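Local coordinates for protein cysteine synthase 3 (Entamoeba histolytica, PDB 6KR5) that probably makes L-cysteine from O-acetylserine and sulfide, as an O-acetylserine sulfhydrylase that carries pyridoxal-5'-phosphate, at residues B[134-137]-B[138-142]; B[220-224]-B[225-229]; B[292-295]-B[296-299]. One frame throughout, in Å; residues are numbered along the deposited sequence.

Contact 1. Residues B[134-137]-B[138-142]; sequences KGMP and GAIAK
I140 turns its CG1 branch back toward M136 because chi1 of -62° sets CG1 beside the backbone N, while M136 has its own CG anti to its backbone N (chi1 -167°). The two chains meet one turn apart in the first turns of the surface helix 135-149, where M136 CG and I140 CG1 come to 4.3 Å, a loose apolar contact on an exposed side. The same branch also leans over the backbone, with I140 CG1 3.5 Å from M136 O. That carbonyl takes two N-H groups: I140 N reaches M136 O at 2.8 Å with a nearly straight N-H...O angle of 170°, and A139 N adds a weak, strongly bent bond. At the entry to the helix the bonds are longer. G138 N bonds to K134 O at 3.2 Å, and A139 N to G135 O at 3.3 Å. K134 CB lies 3.9 Å from G138 CA, a close approach of side chain to backbone that the bare glycine permits. K134 sends its amine away to a salt bridge with D131, and A139 packs inward on S130 and P109 of the neighbouring strands. One turn on from P137, A141 N donates to P137 O at 2.9 Å, and A141 CB lies 3.3 Å from that same oxygen.

Contact 2. Residues B[220-224]-B[225-229]; sequences ESAVL and SGKPK
A222 O is the acceptor on which the two halves of this loop converge. K227 N donates to it at 3.1 Å with an N-H...O angle of 150°, and S225 N adds a weak bond from a poorer angle. The aliphatic part of K227 lies along the same carbonyl, its CB 3.4 Å from A222 O, and farther out K227 CD packs against A222 CB. With chi1 at -59°, K227 CG stands beside its own backbone N, within van der Waals range of the A222 carbonyl. The methyl of A222 is also met by S225 CB. Next to this group, V223 to G226 form a type I beta turn closed by G226 N to V223 O at 3.0 Å, and A222 itself is the centre of an inverse gamma turn. Both belong to the loop that leaves strand 212-218 and leads toward strand 253-257. V223 CG1 packs 3.7 Å from K229 N, while V223 CA makes a CA-H...O contact with K227 O at 3.4 Å. S221 OG, 3.5 Å from K229 CA, turns its polar end to the G230 amide. A second shell holds the turn: E217, on strand 212-218, accepts from L224 N through OE1 and bonds S225 OG through OE2, and the side chains of L224 and S225 rest on I254.

Contact 3. Residues B[292-295]-B[296-299]; sequences AGKV and ENEG
A short 3-10 turn, in the loop linking helix 279-292 to strand 301-306, brings K294 against E296 and N297. Its backbone signature is N297 N to K294 O, 3.0 Å with an N-H...O angle of 157°. The next bond of the turn, E298 N to V295 O, is straight but weak at 3.4 Å. K294 runs out fully extended, and the side chains of E296 and N297 each lie alongside it, pointing the same way. E296 reaches it by folding: CG sits between the backbone N and carbonyl carbon (chi1 74°) and the chain bends again at chi2 (-88°), which lays the carboxylate against the methylenes. E296 OE1 is 3.6 Å from K294 CB, and E296 OE2 is 3.7 Å from K294 CD. The N297 amide also meets this chain, with N297 ND2 3.8 Å from K294 CB, while N297 ND2 also donates to E291 O near the end of the preceding helix. The amine of K294 is taken by salt bridges to E291 and E253, and its charge stays 5.2 Å from E296, measured from K294 NZ to E296 OE2. The carboxylate of E296 therefore touches the methylenes of K294 and not its amine, and any attraction between their charges is probably a longer-range one, added to the two carboxylates that already grip the amine.

In the fold
The three contacts follow one another along the chain without interleaving, and none touches another. Contact 1 and contact 2 are the closest pair by nearest atoms, about 6 Å, although their centres lie about 22 Å apart. Contact 2 and contact 3 have centres about 26 Å apart, and contact 1 and contact 3, on opposite sides of the chain's centre, about 45 Å. Contact 1 belongs to a helix beside the four-stranded parallel sheet, whereas contacts 2 and 3 lie in loops of the six-stranded mixed sheet. Relative to the bound pyridoxal-5'-phosphate, the L224 side chain of contact 2 is about 9 Å away and that of M136 in contact 1 about 13 Å.

Contact 1. Residues B[134-137]-B[138-142]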
ATOM      1  N   LYS B 134      15.392 -26.703  -8.833  1.00 30.26           N
ATOM      2  CA  LYS B 134      15.696 -26.398 -10.225  1.00 30.09           C
ATOM      3  C   LYS B 134      15.692 -24.906 -10.542  1.00 31.29           C
ATOM      4  O   LYS B 134      16.069 -24.528 -11.656  1.00 35.28           O
ATOM      5  CB  LYS B 134      14.715 -27.131 -11.155  1.00 31.55           C
ATOM      6  CG  LYS B 134      14.751 -28.642 -10.983  1.00 35.07           C
ATOM      7  CD  LYS B 134      14.327 -29.380 -12.243  1.00 33.92           C
ATOM      8  CE  LYS B 134      14.786 -30.834 -12.196  1.00 38.28           C
ATOM      9  NZ  LYS B 134      14.407 -31.496 -10.907  1.00 42.94           N
ATOM     10  N   GLY B 135      15.299 -24.050  -9.599  1.00 31.96           N
ATOM     11  CA  GLY B 135      15.391 -22.624  -9.846  1.00 33.84           C
ATOM     12  C   GLY B 135      14.482 -22.141 -10.973  1.00 37.83           C
ATOM     13  O   GLY B 135      13.573 -22.827 -11.435  1.00 34.66           O
ATOM     14  N   MET B 136      14.757 -20.915 -11.414  1.00 38.40           N
ATOM     15  CA  MET B 136      13.950 -20.343 -12.486  1.00 36.88           C
ATOM     16  C   MET B 136      14.071 -21.103 -13.805  1.00 39.98           C
ATOM     17  O   MET B 136      13.064 -21.176 -14.532  1.00 39.86           O
ATOM     18  CB  MET B 136      14.297 -18.864 -12.675  1.00 43.02           C
ATOM     19  CG  MET B 136      13.283 -18.147 -13.550  1.00 53.70           C
ATOM     20  SD  MET B 136      13.359 -16.354 -13.426  1.00 88.73           S
ATOM     21  CE  MET B 136      14.934 -16.028 -14.210  1.00 58.64           C
ATOM     22  N   PRO B 137      15.224 -21.675 -14.188  1.00 43.83           N
ATOM     23  CA  PRO B 137      15.219 -22.561 -15.364  1.00 37.66           C
ATOM     24  C   PRO B 137      14.170 -23.656 -15.275  1.00 38.46           C
ATOM     25  O   PRO B 137      13.542 -23.990 -16.286  1.00 33.44           O
ATOM     26  CB  PRO B 137      16.645 -23.124 -15.375  1.00 38.91           C
ATOM     27  CG  PRO B 137      17.461 -22.059 -14.764  1.00 42.89           C
ATOM     28  CD  PRO B 137      16.596 -21.448 -13.691  1.00 44.84           C
ATOM     29  N   GLY B 138      13.952 -24.214 -14.082  1.00 32.05           N
ATOM     30  CA  GLY B 138      12.875 -25.176 -13.920  1.00 32.41           C
ATOM     31  C   GLY B 138      11.507 -24.559 -14.145  1.00 35.01           C
ATOM     32  O   GLY B 138      10.602 -25.211 -14.675  1.00 30.98           O
ATOM     33  N   ALA B 139      11.337 -23.293 -13.753  1.00 30.16           N
ATOM     34  CA  ALA B 139      10.057 -22.625 -13.968  1.00 26.51           C
ATOM     35  C   ALA B 139       9.835 -22.326 -15.444  1.00 36.02           C
ATOM     36  O   ALA B 139       8.739 -22.552 -15.967  1.00 33.38           O
ATOM     37  CB  ALA B 139       9.981 -21.342 -13.138  1.00 31.47           C
ATOM     38  N   ILE B 140      10.864 -21.818 -16.133  1.00 38.82           N
ATOM     39  CA  ILE B 140      10.757 -21.600 -17.574  1.00 35.17           C
ATOM     40  C   ILE B 140      10.459 -22.913 -18.284  1.00 35.39           C
ATOM     41  O   ILE B 140       9.611 -22.974 -19.183  1.00 34.06           O
ATOM     42  CB  ILE B 140      12.040 -20.944 -18.123  1.00 38.82           C
ATOM     43  CG1 ILE B 140      12.262 -19.565 -17.495  1.00 43.58           C
ATOM     44  CG2 ILE B 140      11.980 -20.855 -19.644  1.00 40.06           C
ATOM     45  CD1 ILE B 140      11.533 -18.429 -18.197  1.00 46.87           C
ATOM     46  N   ALA B 141      11.140 -23.990 -17.877  1.00 32.53           N
ATOM     47  CA  ALA B 141      10.903 -25.291 -18.499  1.00 36.87           C
ATOM     48  C   ALA B 141       9.465 -25.752 -18.288  1.00 36.46           C
ATOM     49  O   ALA B 141       8.819 -26.247 -19.220  1.00 35.91           O
ATOM     50  CB  ALA B 141      11.882 -26.326 -17.947  1.00 39.04           C
ATOM     51  N   LYS B 142       8.945 -25.598 -17.068  1.00 35.12           N
ATOM     52  CA  LYS B 142       7.570 -26.006 -16.797  1.00 30.68           C
ATOM     53  C   LYS B 142       6.579 -25.129 -17.551  1.00 32.26           C
ATOM     54  O   LYS B 142       5.544 -25.615 -18.021  1.00 32.11           O
ATOM     55  CB  LYS B 142       7.298 -25.958 -15.292  1.00 28.73           C
ATOM     56  CG  LYS B 142       5.876 -26.329 -14.910  1.00 32.71           C
ATOM     57  CD  LYS B 142       5.569 -27.776 -15.267  1.00 41.76           C
ATOM     58  CE  LYS B 142       4.165 -28.160 -14.836  1.00 45.99           C
ATOM     59  NZ  LYS B 142       3.780 -29.518 -15.316  1.00 48.59           N
TER

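Contact 2. Residues B[220-224]-B[225-229]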
ATOM      1  N   GLU B 220      25.932  -4.626 -11.542  1.00 21.42           N
ATOM      2  CA  GLU B 220      26.382  -6.011 -11.603  1.00 22.61           C
ATOM      3  C   GLU B 220      25.765  -6.803 -12.754  1.00 23.48           C
ATOM      4  O   GLU B 220      26.183  -7.943 -12.999  1.00 23.48           O
ATOM      5  CB  GLU B 220      26.085  -6.687 -10.257  1.00 24.91           C
ATOM      6  CG  GLU B 220      26.824  -6.058  -9.059  1.00 25.70           C
ATOM      7  CD  GLU B 220      26.123  -4.840  -8.440  1.00 25.68           C
ATOM      8  OE1 GLU B 220      24.916  -4.645  -8.694  1.00 23.49           O
ATOM      9  OE2 GLU B 220      26.799  -4.077  -7.703  1.00 27.03           O
ATOM     10  N   SER B 221      24.804  -6.237 -13.479  1.00 21.29           N
ATOM     11  CA  SER B 221      24.178  -6.915 -14.620  1.00 21.61           C
ATOM     12  C   SER B 221      23.746  -5.861 -15.636  1.00 22.29           C
ATOM     13  O   SER B 221      22.573  -5.713 -15.972  1.00 21.27           O
ATOM     14  CB  SER B 221      23.006  -7.784 -14.181  1.00 19.66           C
ATOM     15  OG  SER B 221      22.677  -8.742 -15.182  1.00 21.61           O
ATOM     16  N   ALA B 222      24.720  -5.111 -16.141  1.00 22.03           N
ATOM     17  CA  ALA B 222      24.435  -3.899 -16.901  1.00 21.25           C
ATOM     18  C   ALA B 222      24.339  -4.228 -18.393  1.00 22.92           C
ATOM     19  O   ALA B 222      25.132  -3.778 -19.225  1.00 23.70           O
ATOM     20  CB  ALA B 222      25.492  -2.843 -16.609  1.00 22.69           C
ATOM     21  N   VAL B 223      23.312  -5.017 -18.724  1.00 20.94           N
ATOM     22  CA  VAL B 223      23.211  -5.544 -20.086  1.00 19.52           C
ATOM     23  C   VAL B 223      22.796  -4.461 -21.076  1.00 21.49           C
ATOM     24  O   VAL B 223      23.159  -4.529 -22.260  1.00 23.19           O
ATOM     25  CB  VAL B 223      22.262  -6.766 -20.152  1.00 21.15           C
ATOM     26  CG1 VAL B 223      22.721  -7.856 -19.202  1.00 22.04           C
ATOM     27  CG2 VAL B 223      20.815  -6.380 -19.907  1.00 23.35           C
ATOM     28  N   LEU B 224      22.043  -3.451 -20.635  1.00 21.83           N
ATOM     29  CA  LEU B 224      21.723  -2.356 -21.545  1.00 21.43           C
ATOM     30  C   LEU B 224      22.982  -1.598 -21.944  1.00 24.07           C
ATOM     31  O   LEU B 224      23.070  -1.086 -23.069  1.00 29.08           O
ATOM     32  CB  LEU B 224      20.717  -1.405 -20.903  1.00 21.51           C
ATOM     33  CG  LEU B 224      19.386  -2.038 -20.505  1.00 21.01           C
ATOM     34  CD1 LEU B 224      18.563  -1.009 -19.785  1.00 25.58           C
ATOM     35  CD2 LEU B 224      18.643  -2.555 -21.719  1.00 26.35           C
ATOM     36  N   SER B 225      23.970  -1.542 -21.050  1.00 25.28           N
ATOM     37  CA  SER B 225      25.266  -0.933 -21.329  1.00 25.94           C
ATOM     38  C   SER B 225      26.178  -1.847 -22.137  1.00 28.64           C
ATOM     39  O   SER B 225      27.310  -1.453 -22.441  1.00 35.26           O
ATOM     40  CB  SER B 225      25.949  -0.560 -20.013  1.00 26.93           C
ATOM     41  OG  SER B 225      25.126   0.307 -19.246  1.00 35.78           O
ATOM     42  N   GLY B 226      25.714  -3.045 -22.488  1.00 26.93           N
ATOM     43  CA  GLY B 226      26.493  -4.008 -23.250  1.00 25.35           C
ATOM     44  C   GLY B 226      27.368  -4.937 -22.438  1.00 27.57           C
ATOM     45  O   GLY B 226      28.143  -5.703 -23.026  1.00 30.22           O
ATOM     46  N   LYS B 227      27.270  -4.903 -21.098  1.00 25.01           N
ATOM     47  CA  LYS B 227      28.033  -5.782 -20.227  1.00 24.64           C
ATOM     48  C   LYS B 227      27.327  -7.123 -20.060  1.00 25.94           C
ATOM     49  O   LYS B 227      26.122  -7.236 -20.290  1.00 23.96           O
ATOM     50  CB  LYS B 227      28.244  -5.105 -18.875  1.00 28.55           C
ATOM     51  CG  LYS B 227      28.971  -3.778 -18.990  1.00 35.73           C
ATOM     52  CD  LYS B 227      29.346  -3.220 -17.633  1.00 39.37           C
ATOM     53  CE  LYS B 227      30.392  -2.121 -17.774  1.00 49.13           C
ATOM     54  NZ  LYS B 227      30.123  -1.256 -18.959  1.00 41.32           N
ATOM     55  N   PRO B 228      28.052  -8.178 -19.682  1.00 26.55           N
ATOM     56  CA  PRO B 228      27.405  -9.482 -19.510  1.00 25.06           C
ATOM     57  C   PRO B 228      26.398  -9.475 -18.369  1.00 23.90           C
ATOM     58  O   PRO B 228      26.506  -8.705 -17.413  1.00 24.88           O
ATOM     59  CB  PRO B 228      28.573 -10.424 -19.194  1.00 28.17           C
ATOM     60  CG  PRO B 228      29.790  -9.705 -19.644  1.00 30.45           C
ATOM     61  CD  PRO B 228      29.507  -8.254 -19.463  1.00 28.09           C
ATOM     62  N   LYS B 229      25.416 -10.361 -18.485  1.00 21.66           N
ATOM     63  CA  LYS B 229      24.538 -10.669 -17.367  1.00 23.87           C
ATOM     64  C   LYS B 229      25.373 -11.117 -16.173  1.00 22.48           C
ATOM     65  O   LYS B 229      26.412 -11.764 -16.329  1.00 24.16           O
ATOM     66  CB  LYS B 229      23.538 -11.759 -17.774  1.00 23.59           C
ATOM     67  CG  LYS B 229      22.701 -12.337 -16.632  1.00 24.24           C
ATOM     68  CD  LYS B 229      21.778 -13.434 -17.141  1.00 24.00           C
ATOM     69  CE  LYS B 229      20.989 -14.050 -16.006  1.00 29.62           C
ATOM     70  NZ  LYS B 229      19.938 -14.990 -16.481  1.00 30.22           N
TER

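Contact 3. Residues B[292-295]-B[296-299]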
ATOM      1  N   ALA B 292      20.638  14.975 -10.660  1.00 24.39           N
ATOM      2  CA  ALA B 292      20.396  16.293 -10.088  1.00 22.59           C
ATOM      3  C   ALA B 292      21.680  17.015  -9.701  1.00 28.88           C
ATOM      4  O   ALA B 292      21.636  18.220  -9.427  1.00 30.04           O
ATOM      5  CB  ALA B 292      19.483  16.162  -8.862  1.00 22.91           C
ATOM      6  N   GLY B 293      22.807  16.315  -9.658  1.00 25.65           N
ATOM      7  CA  GLY B 293      24.083  16.926  -9.357  1.00 26.41           C
ATOM      8  C   GLY B 293      24.869  17.417 -10.552  1.00 30.70           C
ATOM      9  O   GLY B 293      25.923  18.034 -10.367  1.00 34.58           O
ATOM     10  N   LYS B 294      24.397  17.169 -11.769  1.00 27.65           N
ATOM     11  CA  LYS B 294      25.121  17.580 -12.965  1.00 26.57           C
ATOM     12  C   LYS B 294      24.863  19.049 -13.257  1.00 33.60           C
ATOM     13  O   LYS B 294      23.747  19.543 -13.083  1.00 30.83           O
ATOM     14  CB  LYS B 294      24.708  16.724 -14.159  1.00 28.11           C
ATOM     15  CG  LYS B 294      24.965  15.239 -13.940  1.00 29.15           C
ATOM     16  CD  LYS B 294      24.534  14.403 -15.128  1.00 32.15           C
ATOM     17  CE  LYS B 294      24.859  12.941 -14.893  1.00 37.30           C
ATOM     18  NZ  LYS B 294      24.308  12.071 -15.957  1.00 33.79           N
ATOM     19  N   VAL B 295      25.912  19.752 -13.696  1.00 36.85           N
ATOM     20  CA  VAL B 295      25.810  21.201 -13.812  1.00 33.89           C
ATOM     21  C   VAL B 295      24.777  21.591 -14.860  1.00 29.70           C
ATOM     22  O   VAL B 295      24.050  22.577 -14.682  1.00 36.81           O
ATOM     23  CB  VAL B 295      27.189  21.820 -14.114  1.00 34.50           C
ATOM     24  CG1 VAL B 295      27.066  23.327 -14.269  1.00 37.09           C
ATOM     25  CG2 VAL B 295      28.169  21.482 -13.007  1.00 44.28           C
ATOM     26  N   GLU B 296      24.651  20.816 -15.940  1.00 30.87           N
ATOM     27  CA  GLU B 296      23.697  21.187 -16.978  1.00 32.55           C
ATOM     28  C   GLU B 296      22.251  20.956 -16.558  1.00 34.42           C
ATOM     29  O   GLU B 296      21.338  21.342 -17.300  1.00 32.02           O
ATOM     30  CB  GLU B 296      23.999  20.427 -18.272  1.00 34.70           C
ATOM     31  CG  GLU B 296      23.619  18.957 -18.248  1.00 33.77           C
ATOM     32  CD  GLU B 296      24.727  18.071 -17.714  1.00 36.97           C
ATOM     33  OE1 GLU B 296      25.683  18.604 -17.113  1.00 38.55           O
ATOM     34  OE2 GLU B 296      24.647  16.835 -17.913  1.00 42.21           O
ATOM     35  N   ASN B 297      22.014  20.356 -15.393  1.00 28.81           N
ATOM     36  CA  ASN B 297      20.663  20.035 -14.958  1.00 27.57           C
ATOM     37  C   ASN B 297      20.146  20.971 -13.876  1.00 33.44           C
ATOM     38  O   ASN B 297      19.041  20.756 -13.372  1.00 29.15           O
ATOM     39  CB  ASN B 297      20.596  18.580 -14.472  1.00 27.16           C
ATOM     40  CG  ASN B 297      20.686  17.587 -15.609  1.00 28.31           C
ATOM     41  OD1 ASN B 297      20.379  17.909 -16.755  1.00 31.53           O
ATOM     42  ND2 ASN B 297      21.103  16.367 -15.297  1.00 27.40           N
ATOM     43  N   GLU B 298      20.909  22.005 -13.511  1.00 30.62           N
ATOM     44  CA  GLU B 298      20.451  22.956 -12.503  1.00 32.87           C
ATOM     45  C   GLU B 298      19.082  23.515 -12.877  1.00 33.22           C
ATOM     46  O   GLU B 298      18.849  23.902 -14.025  1.00 31.98           O
ATOM     47  CB  GLU B 298      21.462  24.096 -12.354  1.00 35.15           C
ATOM     48  CG  GLU B 298      21.011  25.202 -11.411  1.00 38.11           C
ATOM     49  CD  GLU B 298      22.002  26.353 -11.345  1.00 45.00           C
ATOM     50  OE1 GLU B 298      23.194  26.127 -11.641  1.00 45.16           O
ATOM     51  OE2 GLU B 298      21.589  27.479 -10.995  1.00 47.73           O
ATOM     52  N   GLY B 299      18.165  23.515 -11.908  1.00 30.54           N
ATOM     53  CA  GLY B 299      16.841  24.070 -12.099  1.00 30.73           C
ATOM     54  C   GLY B 299      15.853  23.169 -12.805  1.00 31.94           C
ATOM     55  O   GLY B 299      14.686  23.558 -12.963  1.00 30.20           O
TER